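Local coordinates for DUF2235 domain-containing protein (Pseudomonas aeruginosa, PDB 4O5P) that acts as a type VI secretion phospholipase effector, probably hydrolysing membrane lipids of the cells it is delivered into, at residues A[73-78]-A[119-124]; A[124-129]-A[143-148]; A[624-629]-A[682-687]. All coordinates share one frame; numbering follows the deposited sequence.

Contact 1: residues A[73-78]-A[119-124]; sequences GTNNND and VGTVFP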
loop_
_atom_site.group_PDB
_atom_site.type_symbol
_atom_site.label_atom_id
_atom_site.label_comp_id
_atom_site.label_asym_id
_atom_site.label_seq_id
_atom_site.Cartn_x
_atom_site.Cartn_y
_atom_site.Cartn_z
ATOM N N GLY A 73 -3.791 -4.396 -2.411
ATOM C CA GLY A 73 -3.515 -2.991 -2.209
ATOM C C GLY A 73 -4.683 -2.186 -1.696
ATOM O O GLY A 73 -5.766 -2.714 -1.444
ATOM N N THR A 74 -4.438 -0.892 -1.549
ATOM C CA THR A 74 -5.428 0.069 -1.106
ATOM C C THR A 74 -6.656 0.014 -1.998
ATOM O O THR A 74 -6.551 0.196 -3.207
ATOM C CB THR A 74 -4.828 1.480 -1.190
ATOM O OG1 THR A 74 -3.564 1.487 -0.510
ATOM C CG2 THR A 74 -5.766 2.500 -0.566
ATOM N N ASN A 75 -7.814 -0.231 -1.385
ATOM C CA ASN A 75 -9.098 -0.289 -2.086
ATOM C C ASN A 75 -9.190 -1.410 -3.122
ATOM O O ASN A 75 -10.068 -1.392 -3.988
ATOM C CB ASN A 75 -9.455 1.057 -2.736
ATOM C CG ASN A 75 -10.949 1.218 -2.957
ATOM O OD1 ASN A 75 -11.752 0.946 -2.057
ATOM N ND2 ASN A 75 -11.334 1.658 -4.156
ATOM N N ASN A 76 -8.279 -2.378 -3.041
ATOM C CA ASN A 76 -8.370 -3.562 -3.890
ATOM C C ASN A 76 -9.005 -4.742 -3.166
ATOM O O ASN A 76 -8.514 -5.178 -2.112
ATOM C CB ASN A 76 -6.981 -3.985 -4.362
ATOM C CG ASN A 76 -6.267 -2.898 -5.107
ATOM O OD1 ASN A 76 -5.404 -2.233 -4.555
ATOM N ND2 ASN A 76 -6.621 -2.706 -6.374
ATOM N N ASN A 77 -10.065 -5.289 -3.747
ATOM C CA ASN A 77 -10.737 -6.452 -3.172
ATOM C C ASN A 77 -11.058 -7.425 -4.295
ATOM O O ASN A 77 -11.842 -7.091 -5.186
ATOM C CB ASN A 77 -12.023 -6.002 -2.473
ATOM C CG ASN A 77 -12.786 -7.150 -1.858
ATOM O OD1 ASN A 77 -13.396 -7.947 -2.567
ATOM N ND2 ASN A 77 -12.774 -7.232 -0.529
ATOM N N ASP A 78 -10.461 -8.618 -4.261
ATOM C CA ASP A 78 -10.563 -9.555 -5.379
ATOM C C ASP A 78 -12.002 -9.958 -5.700
ATOM O O ASP A 78 -12.408 -9.915 -6.858
ATOM C CB ASP A 78 -9.699 -10.806 -5.141
ATOM C CG ASP A 78 -9.595 -11.677 -6.378
ATOM O OD1 ASP A 78 -9.733 -11.139 -7.493
ATOM O OD2 ASP A 78 -9.379 -12.897 -6.256
ATOM N N VAL A 119 -6.968 -2.778 2.466
ATOM C CA VAL A 119 -7.563 -1.875 3.441
ATOM C C VAL A 119 -8.594 -1.011 2.743
ATOM O O VAL A 119 -8.437 -0.675 1.562
ATOM C CB VAL A 119 -6.516 -0.970 4.101
ATOM C CG1 VAL A 119 -5.659 -1.766 5.063
ATOM C CG2 VAL A 119 -5.661 -0.269 3.034
ATOM N N GLY A 120 -9.656 -0.668 3.463
ATOM C CA GLY A 120 -10.714 0.149 2.894
ATOM C C GLY A 120 -11.793 -0.688 2.236
ATOM O O GLY A 120 -12.805 -0.163 1.752
ATOM N N THR A 121 -11.557 -1.996 2.192
ATOM C CA THR A 121 -12.545 -2.926 1.683
ATOM C C THR A 121 -12.946 -3.906 2.771
ATOM O O THR A 121 -12.194 -4.141 3.729
ATOM C CB THR A 121 -12.042 -3.691 0.446
ATOM O OG1 THR A 121 -11.096 -4.687 0.845
ATOM C CG2 THR A 121 -11.397 -2.732 -0.549
ATOM N N VAL A 122 -14.142 -4.465 2.632
ATOM C CA VAL A 122 -14.689 -5.371 3.632
ATOM C C VAL A 122 -13.846 -6.661 3.798
ATOM O O VAL A 122 -13.390 -7.262 2.807
ATOM C CB VAL A 122 -16.160 -5.693 3.293
ATOM C CG1 VAL A 122 -16.645 -6.890 4.051
ATOM C CG2 VAL A 122 -17.050 -4.467 3.573
ATOM N N PHE A 123 -13.629 -7.055 5.055
ATOM C CA PHE A 123 -12.885 -8.260 5.393
ATOM C C PHE A 123 -13.571 -8.923 6.586
ATOM O O PHE A 123 -13.305 -8.560 7.738
ATOM C CB PHE A 123 -11.442 -7.914 5.771
ATOM C CG PHE A 123 -10.493 -9.096 5.729
ATOM C CD1 PHE A 123 -10.936 -10.354 5.329
ATOM C CD2 PHE A 123 -9.162 -8.948 6.107
ATOM C CE1 PHE A 123 -10.066 -11.438 5.293
ATOM C CE2 PHE A 123 -8.288 -10.030 6.073
ATOM C CZ PHE A 123 -8.749 -11.278 5.672
ATOM N N PRO A 124 -14.464 -9.883 6.308
ATOM C CA PRO A 124 -15.275 -10.528 7.357
ATOM C C PRO A 124 -14.410 -11.217 8.407
ATOM O O PRO A 124 -14.754 -11.162 9.582
ATOM C CB PRO A 124 -16.093 -11.563 6.579
ATOM C CG PRO A 124 -16.168 -11.007 5.172
ATOM C CD PRO A 124 -14.836 -10.334 4.952
HETATM O O HOH W 1 -13.896 -9.531 1.435
#

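Contact 2: residues A[124-129]-A[143-148]; sequences PDIKEF and ENRINW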
loop_
_atom_site.group_PDB
_atom_site.type_symbol
_atom_site.label_atom_id
_atom_site.label_comp_id
_atom_site.label_asym_id
_atom_site.label_seq_id
_atom_site.Cartn_x
_atom_site.Cartn_y
_atom_site.Cartn_z
ATOM N N PRO A 124 -14.464 -9.883 6.308
ATOM C CA PRO A 124 -15.275 -10.528 7.357
ATOM C C PRO A 124 -14.410 -11.217 8.407
ATOM O O PRO A 124 -14.754 -11.162 9.582
ATOM C CB PRO A 124 -16.093 -11.563 6.579
ATOM C CG PRO A 124 -16.168 -11.007 5.172
ATOM C CD PRO A 124 -14.836 -10.334 4.952
ATOM N N ASP A 125 -13.292 -11.808 7.986
ATOM C CA ASP A 125 -12.411 -12.564 8.878
ATOM C C ASP A 125 -11.843 -11.737 10.035
ATOM O O ASP A 125 -11.445 -12.293 11.067
ATOM C CB ASP A 125 -11.253 -13.204 8.092
ATOM C CG ASP A 125 -11.723 -14.232 7.079
ATOM O OD1 ASP A 125 -12.839 -14.065 6.531
ATOM O OD2 ASP A 125 -10.971 -15.205 6.819
ATOM N N ILE A 126 -11.789 -10.421 9.853
ATOM C CA ILE A 126 -11.326 -9.509 10.900
ATOM C C ILE A 126 -12.466 -8.581 11.346
ATOM O O ILE A 126 -12.243 -7.557 12.002
ATOM C CB ILE A 126 -10.110 -8.682 10.438
ATOM C CG1 ILE A 126 -10.453 -7.866 9.189
ATOM C CG2 ILE A 126 -8.893 -9.606 10.191
ATOM C CD1 ILE A 126 -9.520 -6.689 8.966
ATOM N N LYS A 127 -13.682 -8.965 10.968
ATOM C CA LYS A 127 -14.915 -8.234 11.302
ATOM C C LYS A 127 -14.934 -6.780 10.837
ATOM O O LYS A 127 -15.505 -5.914 11.503
ATOM C CB LYS A 127 -15.235 -8.338 12.796
ATOM C CG LYS A 127 -15.576 -9.759 13.228
ATOM C CD LYS A 127 -15.909 -9.840 14.711
ATOM C CE LYS A 127 -14.673 -9.647 15.546
ATOM N NZ LYS A 127 -14.836 -10.313 16.865
ATOM N N GLU A 128 -14.294 -6.523 9.695
ATOM C CA GLU A 128 -14.336 -5.215 9.059
ATOM C C GLU A 128 -15.486 -5.294 8.079
ATOM O O GLU A 128 -15.339 -5.852 6.987
ATOM C CB GLU A 128 -13.029 -4.951 8.316
ATOM C CG GLU A 128 -12.909 -3.557 7.695
ATOM C CD GLU A 128 -11.464 -3.207 7.388
ATOM O OE1 GLU A 128 -10.579 -3.641 8.167
ATOM O OE2 GLU A 128 -11.203 -2.517 6.377
ATOM N N PHE A 129 -16.637 -4.753 8.463
ATOM C CA PHE A 129 -17.844 -4.954 7.671
ATOM C C PHE A 129 -18.243 -3.780 6.775
ATOM O O PHE A 129 -19.153 -3.902 5.951
ATOM C CB PHE A 129 -18.991 -5.388 8.582
ATOM C CG PHE A 129 -18.793 -6.756 9.173
ATOM C CD1 PHE A 129 -18.604 -7.854 8.345
ATOM C CD2 PHE A 129 -18.799 -6.948 10.547
ATOM C CE1 PHE A 129 -18.429 -9.137 8.875
ATOM C CE2 PHE A 129 -18.626 -8.216 11.084
ATOM C CZ PHE A 129 -18.438 -9.317 10.243
ATOM N N GLU A 143 -2.937 -3.347 10.599
ATOM C CA GLU A 143 -2.460 -4.249 11.659
ATOM C C GLU A 143 -3.237 -5.563 11.726
ATOM O O GLU A 143 -2.653 -6.643 11.878
ATOM C CB GLU A 143 -2.482 -3.547 13.024
ATOM C CG GLU A 143 -2.246 -4.483 14.204
ATOM C CD GLU A 143 -2.298 -3.777 15.549
ATOM O OE1 GLU A 143 -3.322 -3.127 15.854
ATOM O OE2 GLU A 143 -1.314 -3.871 16.311
ATOM N N ASN A 144 -4.561 -5.472 11.627
ATOM C CA ASN A 144 -5.410 -6.662 11.657
ATOM C C ASN A 144 -5.158 -7.579 10.468
ATOM O O ASN A 144 -5.265 -8.806 10.590
ATOM C CB ASN A 144 -6.889 -6.272 11.676
ATOM C CG ASN A 144 -7.297 -5.577 12.955
ATOM O OD1 ASN A 144 -6.634 -5.697 13.995
ATOM N ND2 ASN A 144 -8.401 -4.842 12.890
ATOM N N ARG A 145 -4.848 -6.988 9.315
ATOM C CA ARG A 145 -4.494 -7.793 8.136
ATOM C C ARG A 145 -3.153 -8.538 8.288
ATOM O O ARG A 145 -3.031 -9.718 7.922
ATOM C CB ARG A 145 -4.509 -6.908 6.878
ATOM C CG ARG A 145 -5.934 -6.522 6.474
ATOM C CD ARG A 145 -5.967 -5.465 5.359
ATOM N NE ARG A 145 -7.326 -5.255 4.874
ATOM C CZ ARG A 145 -8.295 -4.688 5.587
ATOM N NH1 ARG A 145 -8.067 -4.274 6.835
ATOM N NH2 ARG A 145 -9.496 -4.528 5.054
ATOM N N ILE A 146 -2.154 -7.846 8.827
ATOM C CA ILE A 146 -0.876 -8.488 9.154
ATOM C C ILE A 146 -1.092 -9.656 10.131
ATOM O O ILE A 146 -0.600 -10.766 9.919
ATOM C CB ILE A 146 0.114 -7.463 9.766
ATOM C CG1 ILE A 146 0.418 -6.361 8.747
ATOM C CG2 ILE A 146 1.422 -8.131 10.146
ATOM C CD1 ILE A 146 0.890 -5.080 9.385
ATOM N N ASN A 147 -1.863 -9.415 11.181
ATOM C CA ASN A 147 -2.077 -10.460 12.181
ATOM C C ASN A 147 -2.893 -11.652 11.674
ATOM O O ASN A 147 -2.616 -12.805 12.038
ATOM C CB ASN A 147 -2.638 -9.861 13.483
ATOM C CG ASN A 147 -1.578 -9.071 14.251
ATOM O OD1 ASN A 147 -0.402 -9.411 14.199
ATOM N ND2 ASN A 147 -1.988 -8.001 14.943
ATOM N N TRP A 148 -3.886 -11.370 10.833
ATOM C CA TRP A 148 -4.613 -12.403 10.102
ATOM C C TRP A 148 -3.609 -13.248 9.328
ATOM O O TRP A 148 -3.661 -14.478 9.359
ATOM C CB TRP A 148 -5.572 -11.752 9.094
ATOM C CG TRP A 148 -6.420 -12.740 8.335
ATOM C CD1 TRP A 148 -7.595 -13.299 8.757
ATOM C CD2 TRP A 148 -6.169 -13.273 7.027
ATOM N NE1 TRP A 148 -8.088 -14.149 7.794
ATOM C CE2 TRP A 148 -7.229 -14.152 6.721
ATOM C CE3 TRP A 148 -5.143 -13.110 6.089
ATOM C CZ2 TRP A 148 -7.292 -14.863 5.522
ATOM C CZ3 TRP A 148 -5.210 -13.812 4.897
ATOM C CH2 TRP A 148 -6.275 -14.678 4.624
HETATM O O HOH W 2 -10.012 -3.505 10.664
#

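Contact 3: residues A[624-629]-A[682-687]; sequences SQIHRD and FRYRLV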
loop_
_atom_site.group_PDB
_atom_site.type_symbol
_atom_site.label_atom_id
_atom_site.label_comp_id
_atom_site.label_asym_id
_atom_site.label_seq_id
_atom_site.Cartn_x
_atom_site.Cartn_y
_atom_site.Cartn_z
ATOM N N SER A 624 10.013 24.821 -9.161
ATOM C CA SER A 624 10.845 25.389 -10.210
ATOM C C SER A 624 11.656 24.364 -10.998
ATOM O O SER A 624 11.764 24.460 -12.220
ATOM C CB SER A 624 11.739 26.509 -9.655
ATOM O OG SER A 624 10.934 27.605 -9.222
ATOM N N GLN A 625 12.235 23.389 -10.321
ATOM C CA GLN A 625 12.985 22.354 -11.031
ATOM C C GLN A 625 12.052 21.556 -11.956
ATOM O O GLN A 625 12.403 21.261 -13.097
ATOM C CB GLN A 625 13.691 21.434 -10.031
ATOM C CG GLN A 625 14.725 20.484 -10.645
ATOM C CD GLN A 625 15.544 19.790 -9.578
ATOM O OE1 GLN A 625 16.536 20.334 -9.082
ATOM N NE2 GLN A 625 15.115 18.596 -9.193
ATOM N N ILE A 626 10.860 21.222 -11.468
ATOM C CA ILE A 626 9.915 20.471 -12.280
ATOM C C ILE A 626 9.489 21.299 -13.501
ATOM O O ILE A 626 9.442 20.793 -14.616
ATOM C CB ILE A 626 8.693 20.030 -11.457
ATOM C CG1 ILE A 626 9.097 18.921 -10.477
ATOM C CG2 ILE A 626 7.572 19.483 -12.362
ATOM C CD1 ILE A 626 8.046 18.619 -9.410
ATOM N N HIS A 627 9.198 22.571 -13.278
ATOM C CA HIS A 627 8.797 23.452 -14.364
ATOM C C HIS A 627 9.892 23.541 -15.427
ATOM O O HIS A 627 9.628 23.344 -16.615
ATOM C CB HIS A 627 8.463 24.829 -13.807
ATOM C CG HIS A 627 7.549 25.627 -14.674
ATOM N ND1 HIS A 627 7.983 26.276 -15.809
ATOM C CD2 HIS A 627 6.230 25.910 -14.555
ATOM C CE1 HIS A 627 6.966 26.921 -16.357
ATOM N NE2 HIS A 627 5.892 26.718 -15.615
ATOM N N ARG A 628 11.123 23.800 -14.994
ATOM C CA ARG A 628 12.269 23.884 -15.918
ATOM C C ARG A 628 12.637 22.592 -16.668
ATOM O O ARG A 628 12.728 22.604 -17.914
ATOM C CB ARG A 628 13.501 24.427 -15.183
ATOM C CG ARG A 628 13.263 25.781 -14.546
ATOM C CD ARG A 628 14.568 26.402 -14.071
ATOM N NE ARG A 628 14.457 27.000 -12.742
ATOM C CZ ARG A 628 13.832 28.145 -12.488
ATOM N NH1 ARG A 628 13.244 28.816 -13.471
ATOM N NH2 ARG A 628 13.787 28.625 -11.251
ATOM N N ASP A 629 12.895 21.509 -15.924
ATOM C CA ASP A 629 13.165 20.184 -16.513
ATOM C C ASP A 629 12.030 19.788 -17.459
ATOM O O ASP A 629 12.267 19.367 -18.598
ATOM C CB ASP A 629 13.265 19.057 -15.456
ATOM C CG ASP A 629 14.421 19.218 -14.457
ATOM O OD1 ASP A 629 15.287 20.114 -14.592
ATOM O OD2 ASP A 629 14.447 18.405 -13.499
ATOM N N PHE A 682 3.219 19.483 -9.235
ATOM C CA PHE A 682 4.435 20.258 -9.160
ATOM C C PHE A 682 5.186 20.070 -7.858
ATOM O O PHE A 682 5.915 20.954 -7.425
ATOM C CB PHE A 682 4.154 21.724 -9.486
ATOM C CG PHE A 682 3.977 21.963 -10.952
ATOM C CD1 PHE A 682 2.730 21.844 -11.544
ATOM C CD2 PHE A 682 5.089 22.234 -11.756
ATOM C CE1 PHE A 682 2.577 22.034 -12.910
ATOM C CE2 PHE A 682 4.954 22.427 -13.123
ATOM C CZ PHE A 682 3.687 22.331 -13.712
ATOM N N ARG A 683 5.028 18.891 -7.268
ATOM C CA ARG A 683 5.873 18.443 -6.161
ATOM C C ARG A 683 6.440 17.061 -6.486
ATOM O O ARG A 683 5.793 16.255 -7.180
ATOM C CB ARG A 683 5.061 18.327 -4.878
ATOM C CG ARG A 683 4.627 19.655 -4.285
ATOM C CD ARG A 683 3.664 19.443 -3.120
ATOM N NE ARG A 683 2.911 20.660 -2.897
ATOM C CZ ARG A 683 1.664 20.856 -3.300
ATOM N NH1 ARG A 683 0.991 19.887 -3.908
ATOM N NH2 ARG A 683 1.080 22.023 -3.064
ATOM N N TYR A 684 7.633 16.771 -5.991
ATOM C CA TYR A 684 8.132 15.410 -6.121
ATOM C C TYR A 684 7.426 14.532 -5.107
ATOM O O TYR A 684 6.988 15.010 -4.045
ATOM C CB TYR A 684 9.649 15.343 -5.945
ATOM C CG TYR A 684 10.391 16.062 -7.043
ATOM C CD1 TYR A 684 10.256 15.685 -8.369
ATOM C CD2 TYR A 684 11.232 17.120 -6.746
ATOM C CE1 TYR A 684 10.941 16.360 -9.368
ATOM C CE2 TYR A 684 11.896 17.785 -7.718
ATOM C CZ TYR A 684 11.757 17.407 -9.019
ATOM O OH TYR A 684 12.461 18.112 -9.958
ATOM N N ARG A 685 7.273 13.260 -5.450
ATOM C CA ARG A 685 6.623 12.307 -4.564
ATOM C C ARG A 685 7.489 12.134 -3.320
ATOM O O ARG A 685 8.723 12.142 -3.413
ATOM C CB ARG A 685 6.469 10.971 -5.286
ATOM C CG ARG A 685 5.857 9.855 -4.455
ATOM C CD ARG A 685 5.865 8.539 -5.226
ATOM N NE ARG A 685 4.969 7.578 -4.595
ATOM C CZ ARG A 685 4.886 6.293 -4.921
ATOM N NH1 ARG A 685 5.656 5.788 -5.887
ATOM N NH2 ARG A 685 4.040 5.518 -4.263
ATOM N N LEU A 686 6.870 11.997 -2.155
ATOM C CA LEU A 686 7.666 11.755 -0.951
ATOM C C LEU A 686 8.103 10.298 -0.935
ATOM O O LEU A 686 7.296 9.401 -1.226
ATOM C CB LEU A 686 6.878 12.094 0.319
ATOM C CG LEU A 686 7.461 11.617 1.659
ATOM C CD1 LEU A 686 8.837 12.262 1.935
ATOM C CD2 LEU A 686 6.485 11.964 2.762
ATOM N N VAL A 687 9.382 10.072 -0.608
ATOM C CA VAL A 687 9.949 8.731 -0.549
ATOM C C VAL A 687 10.696 8.551 0.764
ATOM O O VAL A 687 11.523 9.392 1.137
ATOM C CB VAL A 687 10.941 8.462 -1.711
ATOM C CG1 VAL A 687 11.446 7.007 -1.656
ATOM C CG2 VAL A 687 10.299 8.725 -3.043
HETATM O O HOH W 3 12.118 17.255 -12.414
#

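Contact 1: residues A[73-78]-A[119-124]
Thr74 and Asn75 pack against Val119, Gly120 and Thr121 where two loops meet beyond the ends of strands 62-71 and 111-116. These are neighbouring parallel strands of the central sheet of the alpha/beta-hydrolase fold. Residues 73-76 form a type II beta turn, with Asn76 N bonded back to Gly73 O. The tight part lies beside this turn. Asn75 N donates to Val119 O at 3.0 Å, fastening the turn to the second loop. Gly120 follows with a positive phi of 90°, which suits glycine, and its CA is 5.3 Å from the CA of Asn75. The methyl of Thr121 then rests on the turn's main chain, with CG2 3.6 Å from Asn75 C.

The first torsion of Thr121 (75°) sets OG1 between its own N and carbonyl carbon. There the hydroxyl donates to Gly118 O and weakly accepts from Asn77 ND2. Asn77 CB also packs on the threonine, 3.7 Å from Thr121 CB. Asn77 is the N-cap of helix 78-81, and its OD1 takes the N-H of Ala80. One amide therefore serves a helix end and the second loop together.

Other parts are looser. The side chain of Asn75 is partly exposed, and its OD1 comes no nearer to Thr121 CG2 than 4.0 Å. Thr74 turns its CB away from residues 119-124, and its OG1 is hydrogen-bonded to Ser237. That serine sits on a probable nucleophile elbow and is consistent with the nucleophile of a Ser-His-Asp triad, so the turn borders the likely active site. At the far end a water joins the two loops: it accepts from Asn77 ND2 at 3.2 Å and donates to Val122 O at 2.7 Å.

Contact 2: residues A[124-129]-A[143-148]
Glu128 and Arg145 meet through a two-pronged salt bridge between the loop 124-129 and helix 139-162. The guanidinium comes end-on. Arg145 NH1 binds Glu128 OE1 at 2.9 Å, and Arg145 NH2 binds Glu128 OE2 at 3.0 Å. The two flat groups are not coplanar; their planes are 58° apart. OE1 is met on its syn side, near the guanidinium plane, while OE2 is met from above the carboxylate plane. Arg145 is extended from CG to NE and crosses the glutamate at about a right angle. Its NE also binds Pro117 O and its NH1 binds Gly141 O, which should fix the rotation of the guanidinium. A water donates to Glu128 OE1 at 2.6 Å and accepts from Asn144 ND2, giving OE1 a further partner.

Ile126 lies between the two polar pairs. With chi1 at 59°, CG1 lies between the backbone N and the carbonyl carbon. This carries CD1 to 3.5 Å from Arg145 NH1, where it also touches Asn144 CB. It also brings CG2 to 3.7 Å from Asn144 O, packed on Trp148 CB at 4.1 Å.

Asp125 closes the other end. The indole N-H of Trp148 gives a bent bond from NE1 to Asp125 OD2 at 3.2 Å. The oxygen is met on its anti side, and the carboxylate and ring planes stand 61° apart. The same indole packs edge-to-face with Phe123, and Val171 of helix 168-178 also touches it.

Pro124 O accepts from Lys127 N, and Lys127 and Glu128 both face Phe123. This is a G1 beta bulge, set in the connection from strand 111-116 to helix 139-162 of the alpha/beta-hydrolase fold.

Contact 3: residues A[624-629]-A[682-687]
Ile626 and Phe682 bring the two backbones closest, with their CA atoms 6.3 Å apart. Residues 624-629 are part of helix 616-637. Residues 682-687 are a largely extended run in the loop after helix 649-657, reaching the start of strand 687-689 at Val687.

Ile626 carries the contact. Its CG1 branch lies along one face of the Tyr684 ring. Ile626 CD1 stands 3.8 Å from the centroid of that ring, 17° off the normal, a CH-pi contact. Ile626 CG1 is closely packed, 3.3 Å from Tyr684 CE1. The other branch turns to Phe682, with Ile626 CG2 3.8 Å from Phe682 CD2. With CG2 anti to the backbone N and CG1 beside it (chi1 -71°), the side chain wedges between the two aromatic residues. His627 CD2 touches Phe682 CE2 at 4.0 Å, while its NE2 binds Tyr586 O.

Tyr684 OH donates to a water at 2.6 Å. The water in turn donates to Asp629 OD2, which also has a salt bridge to Arg474.

This is helix-to-loop packing within the Tle1-like C-terminal region. The same run carries Arg685, salt-bridged to Asp281, the probable acid of a Ser-His-Asp triad.

How the contacts relate
From the N terminus, contact 1 comes first. It closes a 40-residue excursion between the ends of strands 62-71 and 111-116. Contact 2 follows at once, sharing Pro124, and closes a short loop back onto helix 139-162. The two touch directly: Phe123 N probably bonds to Glu128 O, and their centres are 10 Å apart. Together they join the strand ends of the catalytic fold to the helix that follows. Contact 3 comes much later and closes a 52-residue excursion in the C-terminal region. Its centre is about 31 Å from that of contact 1 and 38 Å from that of contact 2. All three are in series; none nests or crosses.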